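Local coordinates for protein serine acetyltransferase (Bacteroides vulgatus ATCC 8482, PDB 3F1X) that probably transfers an acetyl group to serine, the step that leads toward cysteine in amino-acid biosynthesis, at residues D34-I45 with L82-F93; A49-Y57 with L123-V134. All blocks are in the same frame, centred on the assembly; numbering follows the deposited sequence.

How the contacts relate
Both contacts lie in the helical N-terminal part of the chain and share helix 39-53. Its N-terminal half, with the loop leading into it, takes part in contact 1, and its C-terminal end, with the turn after it, in contact 2. Following the chain, residues 34-45 and 49-57 come first; the return of helix 68-93 closes contact 1, with 36 residues between its segments, and helix 123-139 then closes contact 2 over 65 intervening residues. Because the segments alternate, the two closures cross. With centres about 22 Å apart, the contacts tie helices 68-93 and 123-139 to different parts of helix 39-53, ahead of the parallel beta coils.

Contact 1 (D34-I45 with L82-F93); sequences DPLPSAKSLYKI and LLTEQILAGLCF
Ile45 and Gln86 carry the helical end of this contact: CD1 of Ile45 reaches CG of Gln86 at 3.6 Å, crossing that side chain obliquely. Ile45 also slides past Leu82 in the opposite direction, CG1 against CB. Gln86 leaves its helix with CG beside the backbone N (chi1 -69°) and bends again at chi2, which curls its amide over the start of helix 39-53. Leu42 CD2 packs on the aliphatic part of Gln86, 3.7 Å from CG, and CB of Ser41 meets the amide end. Cut back to an alanine, position 86 would probably lose the filling against Leu42 CD2 and Ile45 CD1 and leave the backbone at Ser38 without its polar neighbour. Ser38 is the N-cap: its OG accepts from Ser41 N at 3.1 Å in a nearly straight bond (170°).

Further along, the chain before the helix lies extended against helix 68-93. The methyl of Ala89 packs against Pro35 and Pro37, CB being 3.5 Å from Pro35 O. CD2 of Leu36 comes to the edge of the Phe93 ring, 3.9 Å from CE1, whereas Pro37 CD approaches that ring obliquely. Waters bridge Pro35 O to Ala89 O, and Asp34 OD2 to Cys92 O.

The axes of helix segments 39-45 and 82-93 make 134° between their N-to-C directions and approach to 9.8 Å. Helix 177-189 covers Leu42 and Pro37 through Phe180, helix 109-120 packs on Leu83 and forms a salt bridge from Arg109 to Glu85, and the backbone of Asp34 and Leu36 forms hydrogen bonds with the second subunit.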
loop_
_atom_site.group_PDB
_atom_site.type_symbol
_atom_site.label_atom_id
_atom_site.label_comp_id
_atom_site.label_asym_id
_atom_site.label_seq_id
_atom_site.Cartn_x
_atom_site.Cartn_y
_atom_site.Cartn_z
ATOM N N ASP A 34 -23.959 -8.914 -9.875
ATOM C CA ASP A 34 -22.930 -9.320 -10.818
ATOM C C ASP A 34 -21.667 -8.497 -10.643
ATOM O O ASP A 34 -21.724 -7.295 -10.369
ATOM C CB ASP A 34 -23.413 -9.178 -12.262
ATOM C CG ASP A 34 -24.346 -10.296 -12.681
ATOM O OD1 ASP A 34 -24.437 -11.312 -11.955
ATOM O OD2 ASP A 34 -24.978 -10.162 -13.745
ATOM N N PRO A 35 -20.499 -9.142 -10.783
ATOM C CA PRO A 35 -19.228 -8.430 -10.643
ATOM C C PRO A 35 -18.909 -7.715 -11.953
ATOM O O PRO A 35 -19.287 -8.181 -13.027
ATOM C CB PRO A 35 -18.245 -9.552 -10.338
ATOM C CG PRO A 35 -18.778 -10.675 -11.167
ATOM C CD PRO A 35 -20.276 -10.595 -10.909
ATOM N N LEU A 36 -18.225 -6.581 -11.860
ATOM C CA LEU A 36 -17.858 -5.819 -13.048
ATOM C C LEU A 36 -16.371 -6.014 -13.322
ATOM O O LEU A 36 -15.599 -6.296 -12.408
ATOM C CB LEU A 36 -18.146 -4.329 -12.839
ATOM C CG LEU A 36 -19.615 -3.904 -12.721
ATOM C CD1 LEU A 36 -19.701 -2.526 -12.090
ATOM C CD2 LEU A 36 -20.268 -3.915 -14.095
ATOM N N PRO A 37 -15.954 -5.880 -14.583
ATOM C CA PRO A 37 -14.540 -6.048 -14.913
ATOM C C PRO A 37 -13.676 -5.107 -14.079
ATOM O O PRO A 37 -14.021 -3.943 -13.879
ATOM C CB PRO A 37 -14.503 -5.734 -16.400
ATOM C CG PRO A 37 -15.808 -6.284 -16.864
ATOM C CD PRO A 37 -16.759 -5.750 -15.809
ATOM N N SER A 38 -12.564 -5.630 -13.579
ATOM C CA SER A 38 -11.654 -4.857 -12.750
ATOM C C SER A 38 -10.330 -4.641 -13.461
ATOM O O SER A 38 -9.590 -5.591 -13.718
ATOM C CB SER A 38 -11.419 -5.588 -11.422
ATOM O OG SER A 38 -10.343 -5.023 -10.692
ATOM N N ALA A 39 -10.032 -3.392 -13.791
ATOM C CA ALA A 39 -8.772 -3.090 -14.449
ATOM C C ALA A 39 -7.629 -3.549 -13.546
ATOM O O ALA A 39 -6.592 -3.997 -14.028
ATOM C CB ALA A 39 -8.671 -1.595 -14.717
ATOM N N LYS A 40 -7.822 -3.449 -12.232
ATOM C CA LYS A 40 -6.787 -3.857 -11.292
ATOM C C LYS A 40 -6.495 -5.347 -11.371
ATOM O O LYS A 40 -5.337 -5.753 -11.462
ATOM C CB LYS A 40 -7.179 -3.472 -9.864
ATOM C CG LYS A 40 -7.114 -1.973 -9.616
ATOM C CD LYS A 40 -7.512 -1.600 -8.195
ATOM C CE LYS A 40 -7.354 -0.099 -7.976
ATOM N NZ LYS A 40 -7.775 0.326 -6.610
ATOM N N SER A 41 -7.546 -6.162 -11.330
ATOM C CA SER A 41 -7.388 -7.611 -11.415
ATOM C C SER A 41 -6.813 -7.978 -12.776
ATOM O O SER A 41 -5.949 -8.848 -12.874
ATOM C CB SER A 41 -8.729 -8.309 -11.233
ATOM O OG SER A 41 -9.251 -8.035 -9.945
ATOM N N LEU A 42 -7.292 -7.305 -13.821
ATOM C CA LEU A 42 -6.812 -7.569 -15.172
ATOM C C LEU A 42 -5.321 -7.260 -15.305
ATOM O O LEU A 42 -4.594 -7.963 -16.008
ATOM C CB LEU A 42 -7.633 -6.772 -16.199
ATOM C CG LEU A 42 -9.066 -7.317 -16.379
ATOM C CD1 LEU A 42 -9.861 -6.453 -17.345
ATOM C CD2 LEU A 42 -8.996 -8.752 -16.895
ATOM N N TYR A 43 -4.858 -6.219 -14.622
ATOM C CA TYR A 43 -3.442 -5.888 -14.680
ATOM C C TYR A 43 -2.652 -7.050 -14.071
ATOM O O TYR A 43 -1.666 -7.508 -14.643
ATOM C CB TYR A 43 -3.164 -4.602 -13.900
ATOM C CG TYR A 43 -1.699 -4.323 -13.713
ATOM C CD1 TYR A 43 -0.928 -3.808 -14.749
ATOM C CD2 TYR A 43 -1.070 -4.614 -12.506
ATOM C CE1 TYR A 43 0.448 -3.587 -14.589
ATOM C CE2 TYR A 43 0.301 -4.400 -12.332
ATOM C CZ TYR A 43 1.052 -3.889 -13.377
ATOM O OH TYR A 43 2.410 -3.689 -13.217
ATOM N N LYS A 44 -3.092 -7.517 -12.906
ATOM C CA LYS A 44 -2.433 -8.632 -12.229
ATOM C C LYS A 44 -2.436 -9.868 -13.107
ATOM O O LYS A 44 -1.458 -10.606 -13.162
ATOM C CB LYS A 44 -3.135 -8.965 -10.908
ATOM C CG LYS A 44 -2.867 -7.976 -9.793
ATOM C CD LYS A 44 -3.742 -8.277 -8.580
ATOM C CE LYS A 44 -3.550 -7.227 -7.501
ATOM N NZ LYS A 44 -4.554 -7.364 -6.401
ATOM N N ILE A 45 -3.545 -10.088 -13.800
ATOM C CA ILE A 45 -3.670 -11.243 -14.678
ATOM C C ILE A 45 -2.630 -11.234 -15.790
ATOM O O ILE A 45 -1.941 -12.239 -16.007
ATOM C CB ILE A 45 -5.090 -11.321 -15.280
ATOM C CG1 ILE A 45 -6.065 -11.777 -14.191
ATOM C CG2 ILE A 45 -5.119 -12.270 -16.476
ATOM C CD1 ILE A 45 -7.511 -11.703 -14.579
ATOM N N LEU A 82 -7.905 -15.481 -10.353
ATOM C CA LEU A 82 -8.172 -14.147 -10.876
ATOM C C LEU A 82 -8.893 -14.189 -12.219
ATOM O O LEU A 82 -9.887 -13.493 -12.415
ATOM C CB LEU A 82 -6.852 -13.376 -11.034
ATOM C CG LEU A 82 -6.468 -12.231 -10.082
ATOM C CD1 LEU A 82 -7.007 -12.464 -8.694
ATOM C CD2 LEU A 82 -4.954 -12.086 -10.063
ATOM N N LEU A 83 -8.389 -15.002 -13.141
ATOM C CA LEU A 83 -8.983 -15.096 -14.468
ATOM C C LEU A 83 -10.404 -15.649 -14.454
ATOM O O LEU A 83 -11.220 -15.268 -15.286
ATOM C CB LEU A 83 -8.108 -15.947 -15.397
ATOM C CG LEU A 83 -8.558 -16.050 -16.857
ATOM C CD1 LEU A 83 -8.632 -14.659 -17.506
ATOM C CD2 LEU A 83 -7.586 -16.925 -17.613
ATOM N N THR A 84 -10.699 -16.550 -13.525
ATOM C CA THR A 84 -12.048 -17.111 -13.449
ATOM C C THR A 84 -13.043 -15.986 -13.163
ATOM O O THR A 84 -14.061 -15.853 -13.836
ATOM C CB THR A 84 -12.153 -18.178 -12.327
ATOM O OG1 THR A 84 -11.316 -19.300 -12.645
ATOM C CG2 THR A 84 -13.591 -18.651 -12.169
ATOM N N GLU A 85 -12.719 -15.150 -12.184
ATOM C CA GLU A 85 -13.595 -14.046 -11.806
ATOM C C GLU A 85 -13.795 -13.020 -12.922
ATOM O O GLU A 85 -14.905 -12.547 -13.132
ATOM C CB GLU A 85 -13.039 -13.344 -10.566
ATOM C CG GLU A 85 -13.982 -12.328 -9.936
ATOM C CD GLU A 85 -15.237 -12.972 -9.376
ATOM O OE1 GLU A 85 -15.125 -14.054 -8.762
ATOM O OE2 GLU A 85 -16.329 -12.388 -9.538
ATOM N N GLN A 86 -12.730 -12.683 -13.644
ATOM C CA GLN A 86 -12.840 -11.688 -14.700
ATOM C C GLN A 86 -13.603 -12.217 -15.898
ATOM O O GLN A 86 -14.345 -11.481 -16.551
ATOM C CB GLN A 86 -11.456 -11.197 -15.116
ATOM C CG GLN A 86 -10.776 -10.375 -14.037
ATOM C CD GLN A 86 -11.687 -9.288 -13.498
ATOM O OE1 GLN A 86 -12.057 -9.292 -12.320
ATOM N NE2 GLN A 86 -12.055 -8.350 -14.359
ATOM N N ILE A 87 -13.417 -13.495 -16.195
ATOM C CA ILE A 87 -14.134 -14.092 -17.301
ATOM C C ILE A 87 -15.619 -14.090 -16.913
ATOM O O ILE A 87 -16.484 -13.829 -17.747
ATOM C CB ILE A 87 -13.634 -15.528 -17.580
ATOM C CG1 ILE A 87 -12.237 -15.469 -18.205
ATOM C CG2 ILE A 87 -14.617 -16.251 -18.487
ATOM C CD1 ILE A 87 -11.597 -16.815 -18.473
ATOM N N LEU A 88 -15.905 -14.361 -15.643
ATOM C CA LEU A 88 -17.289 -14.359 -15.173
ATOM C C LEU A 88 -17.878 -12.951 -15.346
ATOM O O LEU A 88 -19.033 -12.795 -15.747
ATOM C CB LEU A 88 -17.360 -14.774 -13.701
ATOM C CG LEU A 88 -18.756 -14.871 -13.074
ATOM C CD1 LEU A 88 -19.578 -15.925 -13.790
ATOM C CD2 LEU A 88 -18.626 -15.226 -11.602
ATOM N N ALA A 89 -17.078 -11.930 -15.054
ATOM C CA ALA A 89 -17.544 -10.555 -15.207
ATOM C C ALA A 89 -17.841 -10.250 -16.678
ATOM O O ALA A 89 -18.824 -9.579 -17.004
ATOM C CB ALA A 89 -16.497 -9.578 -14.664
ATOM N N GLY A 90 -16.989 -10.754 -17.565
ATOM C CA GLY A 90 -17.180 -10.537 -18.989
ATOM C C GLY A 90 -18.468 -11.164 -19.486
ATOM O O GLY A 90 -19.252 -10.519 -20.179
ATOM N N LEU A 91 -18.689 -12.427 -19.130
ATOM C CA LEU A 91 -19.894 -13.122 -19.543
ATOM C C LEU A 91 -21.130 -12.378 -19.036
ATOM O O LEU A 91 -22.115 -12.250 -19.759
ATOM C CB LEU A 91 -19.893 -14.552 -18.999
ATOM C CG LEU A 91 -18.859 -15.510 -19.599
ATOM C CD1 LEU A 91 -18.737 -16.746 -18.725
ATOM C CD2 LEU A 91 -19.272 -15.881 -21.013
ATOM N N CYS A 92 -21.069 -11.884 -17.800
ATOM C CA CYS A 92 -22.195 -11.162 -17.205
ATOM C C CYS A 92 -22.460 -9.809 -17.853
ATOM O O CYS A 92 -23.609 -9.379 -17.953
ATOM C CB CYS A 92 -21.969 -10.952 -15.701
ATOM S SG CYS A 92 -22.142 -12.439 -14.682
ATOM N N PHE A 93 -21.397 -9.137 -18.278
ATOM C CA PHE A 93 -21.523 -7.825 -18.898
ATOM C C PHE A 93 -22.366 -7.894 -20.170
ATOM O O PHE A 93 -23.509 -7.445 -20.192
ATOM C CB PHE A 93 -20.141 -7.271 -19.231
ATOM C CG PHE A 93 -20.073 -5.773 -19.219
ATOM C CD1 PHE A 93 -19.917 -5.085 -18.017
ATOM C CD2 PHE A 93 -20.176 -5.047 -20.404
ATOM C CE1 PHE A 93 -19.860 -3.687 -17.992
ATOM C CE2 PHE A 93 -20.122 -3.646 -20.398
ATOM C CZ PHE A 93 -19.964 -2.969 -19.188
HETATM O O HOH W 1 -24.986 -8.219 -15.571
HETATM O O HOH W 2 -20.024 -7.494 -15.697
HETATM O O HOH W 3 -10.490 -11.106 -10.546
#

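Contact 2 (A49-Y57 with L123-V134)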
loop_
_atom_site.group_PDB
_atom_site.type_symbol
_atom_site.label_atom_id
_atom_site.label_comp_id
_atom_site.label_asym_id
_atom_site.label_seq_id
_atom_site.Cartn_x
_atom_site.Cartn_y
_atom_site.Cartn_z
ATOM N N ALA A 49 0.584 -13.765 -16.388
ATOM C CA ALA A 49 0.720 -14.454 -17.662
ATOM C C ALA A 49 2.150 -14.275 -18.175
ATOM O O ALA A 49 2.762 -15.231 -18.661
ATOM C CB ALA A 49 -0.279 -13.902 -18.670
ATOM N N ARG A 50 2.681 -13.057 -18.056
ATOM C CA ARG A 50 4.052 -12.746 -18.484
ATOM C C ARG A 50 5.081 -13.541 -17.697
ATOM O O ARG A 50 6.071 -14.013 -18.253
ATOM C CB ARG A 50 4.405 -11.270 -18.252
ATOM C CG ARG A 50 3.561 -10.226 -18.949
ATOM C CD ARG A 50 4.251 -8.868 -18.795
ATOM N NE ARG A 50 3.345 -7.734 -18.965
ATOM C CZ ARG A 50 2.720 -7.427 -20.096
ATOM N NH1 ARG A 50 1.920 -6.370 -20.136
ATOM N NH2 ARG A 50 2.891 -8.172 -21.178
ATOM N N ALA A 51 4.856 -13.633 -16.389
ATOM C CA ALA A 51 5.765 -14.326 -15.490
ATOM C C ALA A 51 5.762 -15.822 -15.720
ATOM O O ALA A 51 6.725 -16.506 -15.389
ATOM C CB ALA A 51 5.399 -14.022 -14.044
ATOM N N ILE A 52 4.663 -16.330 -16.260
ATOM C CA ILE A 52 4.545 -17.749 -16.546
ATOM C C ILE A 52 5.112 -18.047 -17.937
ATOM O O ILE A 52 5.741 -19.079 -18.155
ATOM C CB ILE A 52 3.071 -18.199 -16.498
ATOM C CG1 ILE A 52 2.540 -18.075 -15.076
ATOM C CG2 ILE A 52 2.949 -19.627 -16.993
ATOM C CD1 ILE A 52 1.029 -18.161 -14.966
ATOM N N ILE A 53 4.877 -17.137 -18.874
ATOM C CA ILE A 53 5.373 -17.310 -20.237
ATOM C C ILE A 53 6.894 -17.135 -20.284
ATOM O O ILE A 53 7.589 -17.862 -20.989
ATOM C CB ILE A 53 4.704 -16.299 -21.191
ATOM C CG1 ILE A 53 3.227 -16.657 -21.354
ATOM C CG2 ILE A 53 5.452 -16.263 -22.536
ATOM C CD1 ILE A 53 2.362 -15.546 -21.960
ATOM N N PHE A 54 7.405 -16.165 -19.536
ATOM C CA PHE A 54 8.847 -15.905 -19.480
ATOM C C PHE A 54 9.295 -16.121 -18.042
ATOM O O PHE A 54 9.555 -15.168 -17.313
ATOM C CB PHE A 54 9.135 -14.460 -19.890
ATOM C CG PHE A 54 8.633 -14.105 -21.255
ATOM C CD1 PHE A 54 9.227 -14.651 -22.394
ATOM C CD2 PHE A 54 7.572 -13.219 -21.407
ATOM C CE1 PHE A 54 8.765 -14.315 -23.672
ATOM C CE2 PHE A 54 7.096 -12.871 -22.679
ATOM C CZ PHE A 54 7.694 -13.420 -23.809
ATOM N N PRO A 55 9.403 -17.386 -17.618
ATOM C CA PRO A 55 9.815 -17.710 -16.248
ATOM C C PRO A 55 11.140 -17.123 -15.777
ATOM O O PRO A 55 12.157 -17.215 -16.460
ATOM C CB PRO A 55 9.815 -19.238 -16.236
ATOM C CG PRO A 55 10.149 -19.590 -17.647
ATOM C CD PRO A 55 9.334 -18.598 -18.452
ATOM N N GLY A 56 11.117 -16.518 -14.597
ATOM C CA GLY A 56 12.326 -15.931 -14.061
ATOM C C GLY A 56 12.572 -14.488 -14.476
ATOM O O GLY A 56 13.393 -13.810 -13.862
ATOM N N TYR A 57 11.890 -14.019 -15.520
ATOM C CA TYR A 57 12.066 -12.640 -15.976
ATOM C C TYR A 57 11.064 -11.738 -15.293
ATOM O O TYR A 57 11.384 -10.616 -14.893
ATOM C CB TYR A 57 11.902 -12.525 -17.491
ATOM C CG TYR A 57 13.168 -12.834 -18.245
ATOM C CD1 TYR A 57 13.457 -14.127 -18.669
ATOM C CD2 TYR A 57 14.097 -11.833 -18.509
ATOM C CE1 TYR A 57 14.651 -14.412 -19.345
ATOM C CE2 TYR A 57 15.286 -12.107 -19.177
ATOM C CZ TYR A 57 15.560 -13.396 -19.593
ATOM O OH TYR A 57 16.742 -13.652 -20.252
ATOM N N LEU A 123 -1.023 -21.502 -22.588
ATOM C CA LEU A 123 0.210 -20.783 -22.283
ATOM C C LEU A 123 1.464 -21.400 -22.902
ATOM O O LEU A 123 2.372 -20.675 -23.317
ATOM C CB LEU A 123 0.377 -20.647 -20.767
ATOM C CG LEU A 123 -0.646 -19.687 -20.147
ATOM C CD1 LEU A 123 -0.566 -19.709 -18.626
ATOM C CD2 LEU A 123 -0.377 -18.282 -20.686
ATOM N N PRO A 124 1.546 -22.740 -22.964
ATOM C CA PRO A 124 2.755 -23.319 -23.568
ATOM C C PRO A 124 2.880 -22.908 -25.036
ATOM O O PRO A 124 3.971 -22.608 -25.524
ATOM C CB PRO A 124 2.545 -24.822 -23.401
ATOM C CG PRO A 124 1.765 -24.904 -22.108
ATOM C CD PRO A 124 0.756 -23.770 -22.267
ATOM N N GLU A 125 1.751 -22.882 -25.731
ATOM C CA GLU A 125 1.730 -22.501 -27.137
ATOM C C GLU A 125 2.015 -21.008 -27.270
ATOM O O GLU A 125 2.739 -20.590 -28.164
ATOM C CB GLU A 125 0.370 -22.849 -27.743
ATOM C CG GLU A 125 0.188 -22.466 -29.212
ATOM C CD GLU A 125 1.160 -23.174 -30.139
ATOM O OE1 GLU A 125 1.436 -24.370 -29.916
ATOM O OE2 GLU A 125 1.641 -22.537 -31.101
ATOM N N LEU A 126 1.443 -20.203 -26.377
ATOM C CA LEU A 126 1.678 -18.769 -26.425
ATOM C C LEU A 126 3.165 -18.499 -26.252
ATOM O O LEU A 126 3.727 -17.635 -26.917
ATOM C CB LEU A 126 0.869 -18.053 -25.339
ATOM C CG LEU A 126 -0.646 -18.048 -25.559
ATOM C CD1 LEU A 126 -1.334 -17.359 -24.399
ATOM C CD2 LEU A 126 -0.978 -17.337 -26.866
ATOM N N ARG A 127 3.804 -19.254 -25.366
ATOM C CA ARG A 127 5.233 -19.096 -25.124
ATOM C C ARG A 127 6.002 -19.398 -26.406
ATOM O O ARG A 127 6.963 -18.702 -26.735
ATOM C CB ARG A 127 5.705 -20.047 -24.018
ATOM C CG ARG A 127 7.212 -20.044 -23.804
ATOM C CD ARG A 127 7.628 -21.154 -22.850
ATOM N NE ARG A 127 7.255 -20.860 -21.473
ATOM C CZ ARG A 127 7.464 -21.688 -20.452
ATOM N NH1 ARG A 127 8.042 -22.863 -20.661
ATOM N NH2 ARG A 127 7.092 -21.343 -19.229
ATOM N N ARG A 128 5.577 -20.439 -27.122
ATOM C CA ARG A 128 6.230 -20.820 -28.372
ATOM C C ARG A 128 6.111 -19.728 -29.427
ATOM O O ARG A 128 7.069 -19.441 -30.143
ATOM C CB ARG A 128 5.621 -22.106 -28.941
ATOM C CG ARG A 128 5.809 -23.332 -28.074
ATOM C CD ARG A 128 5.302 -24.580 -28.781
ATOM N NE ARG A 128 5.177 -25.690 -27.846
ATOM C CZ ARG A 128 4.018 -26.198 -27.449
ATOM N NH1 ARG A 128 2.882 -25.698 -27.909
ATOM N NH2 ARG A 128 3.996 -27.200 -26.584
ATOM N N ILE A 129 4.932 -19.123 -29.532
ATOM C CA ILE A 129 4.737 -18.073 -30.521
ATOM C C ILE A 129 5.483 -16.804 -30.134
ATOM O O ILE A 129 6.205 -16.233 -30.943
ATOM C CB ILE A 129 3.242 -17.731 -30.710
ATOM C CG1 ILE A 129 2.467 -18.986 -31.115
ATOM C CG2 ILE A 129 3.097 -16.664 -31.792
ATOM C CD1 ILE A 129 0.968 -18.783 -31.245
ATOM N N LEU A 130 5.311 -16.375 -28.890
ATOM C CA LEU A 130 5.971 -15.171 -28.427
ATOM C C LEU A 130 7.475 -15.309 -28.565
ATOM O O LEU A 130 8.155 -14.333 -28.830
ATOM C CB LEU A 130 5.576 -14.871 -26.980
ATOM C CG LEU A 130 4.101 -14.470 -26.864
ATOM C CD1 LEU A 130 3.684 -14.388 -25.407
ATOM C CD2 LEU A 130 3.899 -13.143 -27.562
ATOM N N ALA A 131 7.993 -16.524 -28.396
ATOM C CA ALA A 131 9.425 -16.755 -28.535
ATOM C C ALA A 131 9.895 -16.322 -29.929
ATOM O O ALA A 131 10.977 -15.752 -30.076
ATOM C CB ALA A 131 9.761 -18.238 -28.291
ATOM N N THR A 132 9.080 -16.578 -30.952
ATOM C CA THR A 132 9.462 -16.189 -32.309
ATOM C C THR A 132 9.401 -14.676 -32.466
ATOM O O THR A 132 10.174 -14.091 -33.234
ATOM C CB THR A 132 8.562 -16.858 -33.381
ATOM O OG1 THR A 132 7.242 -16.303 -33.333
ATOM C CG2 THR A 132 8.502 -18.364 -33.142
ATOM N N ASP A 133 8.481 -14.038 -31.744
ATOM C CA ASP A 133 8.353 -12.577 -31.808
ATOM C C ASP A 133 9.594 -11.934 -31.185
ATOM O O ASP A 133 10.105 -10.939 -31.695
ATOM C CB ASP A 133 7.112 -12.088 -31.055
ATOM C CG ASP A 133 5.827 -12.674 -31.598
ATOM O OD1 ASP A 133 5.714 -12.846 -32.831
ATOM O OD2 ASP A 133 4.917 -12.949 -30.792
ATOM N N VAL A 134 10.066 -12.496 -30.076
ATOM C CA VAL A 134 11.259 -11.970 -29.422
ATOM C C VAL A 134 12.471 -12.141 -30.337
ATOM O O VAL A 134 13.322 -11.252 -30.423
ATOM C CB VAL A 134 11.549 -12.689 -28.092
ATOM C CG1 VAL A 134 12.895 -12.242 -27.556
ATOM C CG2 VAL A 134 10.455 -12.380 -27.076
#
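Arg127 grips the C-terminal end of helix 39-53 by its carbonyls. Its CG stands anti to the backbone N, the chain runs on extended and then bends at chi3 (-73°), which brings the guanidinium to the last turn. There NH2 donates to Ile52 O at 2.8 Å, with the oxygen in the guanidinium plane and the N-H...O angle 159°. The bond from NE to Ile53 O, at 3.1 Å, is weak and more bent, and this oxygen lies oblique to the guanidinium. The positive group probably interacts favourably with the negative end of the helix dipole. CD of Pro55 approaches NH2 obliquely at 3.6 Å, while NH1 is taken by Leu17 O and Ser20 OG of the third subunit.

Next to this polar link, Ile53 is the main apolar piece. With CG1 beside the backbone N and CG2 anti to it, CG1 faces Leu123 CD2 and CG2 faces Leu130 CD1 at 3.9 Å, while CD1 touches both leucines; each pair of side chains crosses at about a right angle. CG2 also lies over the centre of the Phe54 ring, 3.7 Å above its plane. The ring of Phe54, just past the helix, turns back so that CZ reaches Leu130 CB at 4.1 Å. Ile52 CG2 adds Leu123 CD1.

With the axes of segments 49-53 and 123-134 crossing at 76°, the helix end abuts helix 123-139 steeply. The arginine bonds to carbonyls at the C-terminal end of the helix; here it joins helices of the alpha-helical N-terminal domain that precedes the left-handed beta-helix in serine acetyltransferases, at a subunit interface.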